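Local coordinates for protein formate dehydrogenase (PDB 6TTB) that probably catalyses the NAD-dependent oxidation of formate to carbon dioxide, holding the cofactor in a Rossmann-type domain, at residues Asp154-His166 and Gln178-Thr190. Residues are numbered along the deposited sequence; the frame is centred on the assembly and turned at random.
Sequences DLLILLRNYEEGH and QVGNHAHELQHKT
Leu159 CD2 meets the aliphatic part of Lys189, 3.5 Å from CD, the two side chains running past each other in opposite directions. A bend at chi2 turns that lysine back, and NZ donates to Glu185 O at 2.7 Å and forms a salt bridge with Glu331 of the second subunit. Leu186 crosses Leu156 at about a right angle, CD2 to CD2 at 3.8 Å. On the backbone, His184 N donates to Leu159 O (2.9 Å, N-H...O 145°), and CB of His184 rests against Leu159 CD2. Asn161 ends helix 144-160 in a Schellman motif, its positive phi turning the chain into helix 162-171. Its chi1 of -174° swings CG away from the backbone N, and ND2 reaches Val179 O at 2.7 Å in a weak, bent hydrogen bond; the amide lies against His182 CB, its plane nearly perpendicular to the ring. These residues join the helix junction to the linker into strand 190-194, the first strand of the Rossmann-type sheet, inside it rather than at an edge. Val179 CG1 packs against Asn161 ND2 and Gly165 N, both at 3.7 Å. Beyond it, Gln178 NE2 comes up to Glu164 OE1 at an angle too poor for a hydrogen bond, the side chains crossing at about a right angle; the carboxylate's salt bridge is with Arg167. Arg160 lays CG 3.6 Å from His184 O, then bends at chi3 toward the second subunit, where its guanidinium binds Ser146 and Glu149.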
loop_
_atom_site.group_PDB
_atom_site.type_symbol
_atom_site.label_atom_id
_atom_site.label_comp_id
_atom_site.label_asym_id
_atom_site.label_seq_id
_atom_site.Cartn_x
_atom_site.Cartn_y
_atom_site.Cartn_z
ATOM N N ASP A 154 -3.117 -1.668 -1.980
ATOM C CA ASP A 154 -3.854 -0.492 -2.407
ATOM C C ASP A 154 -4.587 0.160 -1.242
ATOM O O ASP A 154 -4.545 1.397 -1.143
ATOM C CB ASP A 154 -4.797 -0.799 -3.566
ATOM C CG ASP A 154 -4.135 -1.161 -4.898
ATOM O OD1 ASP A 154 -2.993 -0.932 -5.068
ATOM O OD2 ASP A 154 -4.834 -1.579 -5.760
ATOM N N LEU A 155 -5.321 -0.628 -0.403
ATOM C CA LEU A 155 -5.958 -0.009 0.779
ATOM C C LEU A 155 -4.911 0.785 1.525
ATOM O O LEU A 155 -5.049 1.962 1.685
ATOM C CB LEU A 155 -6.559 -1.032 1.748
ATOM C CG LEU A 155 -8.037 -1.437 1.556
ATOM C CD1 LEU A 155 -8.838 -0.401 0.724
ATOM C CD2 LEU A 155 -8.086 -2.768 0.903
ATOM N N LEU A 156 -3.810 0.124 1.881
ATOM C CA LEU A 156 -2.785 0.731 2.681
ATOM C C LEU A 156 -2.251 1.981 1.994
ATOM O O LEU A 156 -2.248 3.024 2.586
ATOM C CB LEU A 156 -1.699 -0.316 2.934
ATOM C CG LEU A 156 -2.089 -1.430 3.920
ATOM C CD1 LEU A 156 -1.182 -2.628 3.793
ATOM C CD2 LEU A 156 -2.070 -0.936 5.355
ATOM N N ILE A 157 -1.825 1.884 0.732
ATOM C CA ILE A 157 -1.236 3.038 0.032
ATOM C C ILE A 157 -2.230 4.187 0.053
ATOM O O ILE A 157 -1.872 5.321 0.212
ATOM C CB ILE A 157 -0.863 2.665 -1.424
ATOM C CG1 ILE A 157 0.293 1.675 -1.488
ATOM C CG2 ILE A 157 -0.592 3.912 -2.272
ATOM C CD1 ILE A 157 0.628 1.230 -2.880
ATOM N N LEU A 158 -3.475 3.878 -0.189
ATOM C CA LEU A 158 -4.515 4.878 -0.200
ATOM C C LEU A 158 -4.699 5.541 1.191
ATOM O O LEU A 158 -4.634 6.766 1.317
ATOM C CB LEU A 158 -5.768 4.187 -0.742
ATOM C CG LEU A 158 -6.108 4.509 -2.230
ATOM C CD1 LEU A 158 -4.926 5.088 -3.007
ATOM C CD2 LEU A 158 -6.643 3.324 -2.968
ATOM N N LEU A 159 -4.967 4.758 2.244
ATOM C CA LEU A 159 -5.280 5.364 3.543
ATOM C C LEU A 159 -4.037 6.032 4.115
ATOM O O LEU A 159 -4.102 7.074 4.724
ATOM C CB LEU A 159 -5.837 4.319 4.522
ATOM C CG LEU A 159 -7.320 3.996 4.315
ATOM C CD1 LEU A 159 -7.530 2.509 4.447
ATOM C CD2 LEU A 159 -8.230 4.767 5.268
ATOM N N ARG A 160 -2.891 5.442 3.878
ATOM C CA ARG A 160 -1.714 5.941 4.547
ATOM C C ARG A 160 -1.152 7.097 3.747
ATOM O O ARG A 160 -0.252 7.798 4.220
ATOM C CB ARG A 160 -0.720 4.809 4.835
ATOM C CG ARG A 160 -1.223 3.863 5.904
ATOM C CD ARG A 160 -0.133 3.072 6.565
ATOM N NE ARG A 160 0.821 3.874 7.301
ATOM C CZ ARG A 160 0.684 4.157 8.577
ATOM N NH1 ARG A 160 -0.418 3.770 9.226
ATOM N NH2 ARG A 160 1.647 4.825 9.204
ATOM N N ASN A 161 -1.733 7.341 2.561
ATOM C CA ASN A 161 -1.295 8.485 1.799
ATOM C C ASN A 161 0.207 8.307 1.489
ATOM O O ASN A 161 1.004 9.255 1.492
ATOM C CB ASN A 161 -1.666 9.767 2.575
ATOM C CG ASN A 161 -1.404 11.058 1.826
ATOM O OD1 ASN A 161 -1.535 11.150 0.596
ATOM N ND2 ASN A 161 -0.998 12.065 2.568
ATOM N N TYR A 162 0.599 7.057 1.250
ATOM C CA TYR A 162 1.928 6.724 0.782
ATOM C C TYR A 162 2.362 7.623 -0.368
ATOM O O TYR A 162 3.530 7.908 -0.522
ATOM C CB TYR A 162 1.957 5.294 0.289
ATOM C CG TYR A 162 3.239 4.931 -0.402
ATOM C CD1 TYR A 162 4.397 4.658 0.321
ATOM C CD2 TYR A 162 3.317 4.960 -1.785
ATOM C CE1 TYR A 162 5.616 4.432 -0.322
ATOM C CE2 TYR A 162 4.515 4.763 -2.454
ATOM C CZ TYR A 162 5.660 4.464 -1.715
ATOM O OH TYR A 162 6.783 4.139 -2.382
ATOM N N GLU A 163 1.429 8.009 -1.228
ATOM C CA GLU A 163 1.859 8.676 -2.446
ATOM C C GLU A 163 2.500 9.993 -2.107
ATOM O O GLU A 163 3.518 10.340 -2.655
ATOM C CB GLU A 163 0.711 8.894 -3.410
ATOM C CG GLU A 163 0.500 7.714 -4.304
ATOM C CD GLU A 163 1.670 7.358 -5.192
ATOM O OE1 GLU A 163 2.251 8.289 -5.833
ATOM O OE2 GLU A 163 1.999 6.163 -5.243
ATOM N N GLU A 164 1.874 10.708 -1.205
ATOM C CA GLU A 164 2.360 12.005 -0.801
ATOM C C GLU A 164 3.647 11.819 -0.037
ATOM O O GLU A 164 4.603 12.563 -0.233
ATOM C CB GLU A 164 1.315 12.739 0.034
ATOM C CG GLU A 164 0.855 14.022 -0.629
ATOM C CD GLU A 164 2.012 14.970 -0.918
ATOM O OE1 GLU A 164 2.449 15.616 0.010
ATOM O OE2 GLU A 164 2.470 15.051 -2.086
ATOM N N GLY A 165 3.681 10.781 0.779
ATOM C CA GLY A 165 4.849 10.536 1.600
ATOM C C GLY A 165 6.064 10.276 0.734
ATOM O O GLY A 165 7.178 10.692 1.081
ATOM N N HIS A 166 5.843 9.598 -0.406
ATOM C CA HIS A 166 6.966 9.225 -1.284
ATOM C C HIS A 166 7.365 10.404 -2.194
ATOM O O HIS A 166 8.549 10.578 -2.542
ATOM C CB HIS A 166 6.646 7.946 -2.077
ATOM C CG HIS A 166 7.756 7.471 -2.957
ATOM N ND1 HIS A 166 8.876 6.852 -2.459
ATOM C CD2 HIS A 166 7.878 7.407 -4.301
ATOM C CE1 HIS A 166 9.710 6.566 -3.440
ATOM N NE2 HIS A 166 9.141 6.939 -4.571
ATOM N N GLN A 178 1.157 18.414 5.168
ATOM C CA GLN A 178 0.481 18.215 3.914
ATOM C C GLN A 178 0.346 16.744 3.647
ATOM O O GLN A 178 -0.532 16.357 2.864
ATOM C CB GLN A 178 1.199 18.910 2.771
ATOM C CG GLN A 178 0.368 18.904 1.499
ATOM C CD GLN A 178 1.248 19.091 0.289
ATOM O OE1 GLN A 178 1.854 20.137 0.095
ATOM N NE2 GLN A 178 1.367 18.046 -0.511
ATOM N N VAL A 179 1.279 15.947 4.218
ATOM C CA VAL A 179 1.119 14.505 4.214
ATOM C C VAL A 179 0.062 14.170 5.228
ATOM O O VAL A 179 -0.810 13.312 4.993
ATOM C CB VAL A 179 2.349 13.718 4.630
ATOM C CG1 VAL A 179 2.479 12.430 3.852
ATOM C CG2 VAL A 179 3.641 14.524 4.745
ATOM N N GLY A 180 0.225 14.752 6.411
ATOM C CA GLY A 180 -0.659 14.435 7.505
ATOM C C GLY A 180 -2.119 14.534 7.074
ATOM O O GLY A 180 -2.934 13.630 7.372
ATOM N N ASN A 181 -2.393 15.596 6.295
ATOM C CA ASN A 181 -3.728 16.030 5.918
ATOM C C ASN A 181 -4.581 14.858 5.414
ATOM O O ASN A 181 -5.775 14.821 5.667
ATOM C CB ASN A 181 -3.661 17.215 4.965
ATOM C CG ASN A 181 -4.977 17.955 4.808
ATOM O OD1 ASN A 181 -5.291 18.869 5.582
ATOM N ND2 ASN A 181 -5.735 17.598 3.777
ATOM N N HIS A 182 -3.966 13.840 4.778
ATOM C CA HIS A 182 -4.771 12.745 4.239
ATOM C C HIS A 182 -4.294 11.369 4.700
ATOM O O HIS A 182 -4.660 10.356 4.118
ATOM C CB HIS A 182 -4.835 12.839 2.731
ATOM C CG HIS A 182 -5.601 14.036 2.256
ATOM N ND1 HIS A 182 -6.924 14.305 2.670
ATOM C CD2 HIS A 182 -5.247 15.051 1.414
ATOM C CE1 HIS A 182 -7.318 15.460 2.126
ATOM N NE2 HIS A 182 -6.303 15.940 1.355
ATOM N N ALA A 183 -3.529 11.340 5.773
ATOM C CA ALA A 183 -2.937 10.115 6.245
ATOM C C ALA A 183 -3.749 9.590 7.426
ATOM O O ALA A 183 -4.094 10.316 8.353
ATOM C CB ALA A 183 -1.525 10.391 6.633
ATOM N N HIS A 184 -4.125 8.334 7.311
ATOM C CA HIS A 184 -5.031 7.632 8.181
ATOM C C HIS A 184 -4.372 6.309 8.488
ATOM O O HIS A 184 -3.622 5.806 7.673
ATOM C CB HIS A 184 -6.335 7.311 7.448
ATOM C CG HIS A 184 -7.231 8.499 7.244
ATOM N ND1 HIS A 184 -8.278 8.824 8.133
ATOM C CD2 HIS A 184 -7.267 9.445 6.279
ATOM C CE1 HIS A 184 -8.896 9.898 7.689
ATOM N NE2 HIS A 184 -8.286 10.314 6.605
ATOM N N GLU A 185 -4.569 5.827 9.704
ATOM C CA GLU A 185 -4.386 4.437 10.009
ATOM C C GLU A 185 -5.459 3.632 9.291
ATOM O O GLU A 185 -6.621 4.030 9.252
ATOM C CB GLU A 185 -4.553 4.279 11.508
ATOM C CG GLU A 185 -3.589 5.140 12.264
ATOM C CD GLU A 185 -3.351 4.651 13.665
ATOM O OE1 GLU A 185 -2.180 4.554 14.032
ATOM O OE2 GLU A 185 -4.347 4.344 14.372
ATOM N N LEU A 186 -5.089 2.455 8.825
ATOM C CA LEU A 186 -6.085 1.553 8.320
ATOM C C LEU A 186 -6.916 1.010 9.492
ATOM O O LEU A 186 -8.099 0.625 9.345
ATOM C CB LEU A 186 -5.373 0.433 7.581
ATOM C CG LEU A 186 -6.318 -0.665 7.132
ATOM C CD1 LEU A 186 -7.368 -0.072 6.198
ATOM C CD2 LEU A 186 -5.582 -1.807 6.465
ATOM N N GLN A 187 -6.277 0.903 10.654
ATOM C CA GLN A 187 -6.943 0.264 11.780
ATOM C C GLN A 187 -8.223 1.057 12.171
ATOM O O GLN A 187 -8.272 2.285 12.072
ATOM C CB GLN A 187 -5.942 0.147 12.899
ATOM C CG GLN A 187 -6.552 -0.195 14.228
ATOM C CD GLN A 187 -5.611 0.210 15.333
ATOM O OE1 GLN A 187 -5.402 -0.533 16.264
ATOM N NE2 GLN A 187 -4.960 1.356 15.177
ATOM N N HIS A 188 -9.265 0.314 12.578
ATOM C CA HIS A 188 -10.545 0.842 13.042
ATOM C C HIS A 188 -11.437 1.312 11.887
ATOM O O HIS A 188 -12.543 1.732 12.123
ATOM C CB HIS A 188 -10.367 1.919 14.145
ATOM C CG HIS A 188 -9.777 1.434 15.448
ATOM N ND1 HIS A 188 -10.349 0.397 16.213
ATOM C CD2 HIS A 188 -8.638 1.768 16.081
ATOM C CE1 HIS A 188 -9.590 0.151 17.274
ATOM N NE2 HIS A 188 -8.507 0.942 17.186
ATOM N N LYS A 189 -10.972 1.220 10.633
ATOM C CA LYS A 189 -11.797 1.636 9.519
ATOM C C LYS A 189 -12.751 0.506 9.158
ATOM O O LYS A 189 -12.473 -0.686 9.443
ATOM C CB LYS A 189 -10.934 1.970 8.306
ATOM C CG LYS A 189 -9.846 3.020 8.531
ATOM C CD LYS A 189 -10.271 4.396 8.125
ATOM C CE LYS A 189 -9.472 5.477 8.818
ATOM N NZ LYS A 189 -9.040 4.984 10.136
ATOM N N THR A 190 -13.861 0.859 8.470
ATOM C CA THR A 190 -14.777 -0.188 8.025
ATOM C C THR A 190 -14.590 -0.412 6.555
ATOM O O THR A 190 -14.727 0.524 5.778
ATOM C CB THR A 190 -16.243 0.166 8.305
ATOM O OG1 THR A 190 -16.385 0.485 9.711
ATOM C CG2 THR A 190 -17.236 -0.892 7.859
#